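Local atomic coordinates of anthranilate-CoA ligase (Stigmatella aurantiaca, PDB entry 4WV3), a protein that belongs to the ANL family of AMP-binding enzymes, with a large AMP-binding region followed by a smaller C-terminal domain. Residues N46-G49 and N50-G54. Sequence-based numbering, arbitrary orientation.
Sequences NQVG and NALKG
Val-48 and Leu-52, one turn apart on the same helix, run alongside each other off the same flank, so that CG1 of Val-48 meets CD1 of Leu-52 at 3.8 Å. In Val-48 this branch is the one anti to the backbone N (chi1 168°), which turns it beside its own carbonyl carbon and along the helix to the leucine. The pair forms part of an apolar flank: Val-48 also packs on Phe-148 of helix 148-152, whereas Leu-52 reaches both Trp-151 of that helix and Ile-80 and Leu-83 of helix 71-83.

Asn-50 stands on another side of the helix. With CG set beside the backbone N (chi1 -77°), its amide leans back over the preceding turn, and ND2 comes 3.0 Å from the carbonyl O of Asn-46, at an angle too poor for a hydrogen bond. That oxygen accepts a backbone hydrogen bond from Asn-50 N, also at 3.0 Å. ND2 is satisfied by two carbonyls of the adjoining loop, those of Pro-156 and Thr-158. Asn-46 ND2 and Gln-47 NE2 give hydrogen bonds to Thr-157 O and Gln-155 O of the same loop, respectively, while OD1 of Asn-46 takes one from Lys-82 NZ.

Backbone bonds continue the i to i+4 pattern, from Ala-51 N to Gln-47 O at 2.8 Å and from Leu-52 N to Val-48 O at 2.9 Å; the one from Lys-53 N to Gly-49 O is longer, 3.3 Å. CG of Lys-53 passes beside that glycine oxygen before the chain bends twice toward its amine end. This is the i/i+4 arrangement of an alpha-helix, here the C-terminal part of helix 38-54, whose apolar side packs on two helices and whose amide side chains bond a loop in the AMP-binding region of an ANL-family enzyme.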
loop_
_atom_site.group_PDB
_atom_site.type_symbol
_atom_site.label_atom_id
_atom_site.label_comp_id
_atom_site.label_asym_id
_atom_site.label_seq_id
_atom_site.Cartn_x
_atom_site.Cartn_y
_atom_site.Cartn_z
ATOM N N ASN A 46 2.953 -22.154 -13.973
ATOM C CA ASN A 46 3.597 -22.656 -15.181
ATOM C C ASN A 46 2.588 -22.883 -16.299
ATOM O O ASN A 46 2.910 -22.742 -17.479
ATOM C CB ASN A 46 4.370 -23.943 -14.890
ATOM C CG ASN A 46 5.571 -23.710 -13.997
ATOM O OD1 ASN A 46 6.086 -22.595 -13.913
ATOM N ND2 ASN A 46 6.027 -24.762 -13.328
ATOM N N GLN A 47 1.363 -23.233 -15.918
ATOM C CA GLN A 47 0.279 -23.378 -16.880
ATOM C C GLN A 47 -0.128 -22.015 -17.423
ATOM O O GLN A 47 -0.405 -21.870 -18.614
ATOM C CB GLN A 47 -0.923 -24.072 -16.237
ATOM C CG GLN A 47 -0.704 -25.548 -15.953
ATOM C CD GLN A 47 -1.931 -26.217 -15.371
ATOM O OE1 GLN A 47 -2.574 -25.684 -14.467
ATOM N NE2 GLN A 47 -2.268 -27.390 -15.894
ATOM N N VAL A 48 -0.160 -21.021 -16.541
ATOM C CA VAL A 48 -0.468 -19.651 -16.933
ATOM C C VAL A 48 0.590 -19.123 -17.896
ATOM O O VAL A 48 0.263 -18.544 -18.933
ATOM C CB VAL A 48 -0.566 -18.719 -15.708
ATOM C CG1 VAL A 48 -0.590 -17.259 -16.138
ATOM C CG2 VAL A 48 -1.797 -19.058 -14.883
ATOM N N GLY A 49 1.857 -19.336 -17.550
ATOM C CA GLY A 49 2.964 -18.925 -18.394
ATOM C C GLY A 49 2.905 -19.558 -19.772
ATOM O O GLY A 49 3.106 -18.884 -20.782
ATOM N N ASN A 50 2.626 -20.858 -19.812
ATOM C CA ASN A 50 2.469 -21.571 -21.075
ATOM C C ASN A 50 1.249 -21.096 -21.859
ATOM O O ASN A 50 1.296 -20.973 -23.083
ATOM C CB ASN A 50 2.382 -23.080 -20.837
ATOM C CG ASN A 50 3.731 -23.704 -20.547
ATOM O OD1 ASN A 50 4.739 -23.339 -21.153
ATOM N ND2 ASN A 50 3.759 -24.652 -19.617
ATOM N N ALA A 51 0.159 -20.831 -21.147
ATOM C CA ALA A 51 -1.078 -20.385 -21.779
ATOM C C ALA A 51 -0.923 -18.994 -22.385
ATOM O O ALA A 51 -1.528 -18.684 -23.412
ATOM C CB ALA A 51 -2.225 -20.409 -20.780
ATOM N N LEU A 52 -0.109 -18.161 -21.744
ATOM C CA LEU A 52 0.164 -16.820 -22.248
ATOM C C LEU A 52 0.986 -16.871 -23.533
ATOM O O LEU A 52 0.837 -16.018 -24.409
ATOM C CB LEU A 52 0.878 -15.981 -21.185
ATOM C CG LEU A 52 0.017 -15.531 -20.001
ATOM C CD1 LEU A 52 0.885 -15.003 -18.871
ATOM C CD2 LEU A 52 -0.988 -14.478 -20.442
ATOM N N LYS A 53 1.851 -17.876 -23.644
ATOM C CA LYS A 53 2.632 -18.080 -24.859
ATOM C C LYS A 53 1.711 -18.401 -26.028
ATOM O O LYS A 53 1.966 -17.997 -27.163
ATOM C CB LYS A 53 3.648 -19.208 -24.674
ATOM C CG LYS A 53 4.656 -18.964 -23.567
ATOM C CD LYS A 53 5.632 -20.123 -23.441
ATOM C CE LYS A 53 6.689 -20.082 -24.531
ATOM N NZ LYS A 53 7.604 -18.919 -24.368
ATOM N N GLY A 54 0.638 -19.132 -25.740
ATOM C CA GLY A 54 -0.354 -19.464 -26.746
ATOM C C GLY A 54 -1.091 -18.230 -27.226
ATOM O O GLY A 54 -1.587 -18.188 -28.352
#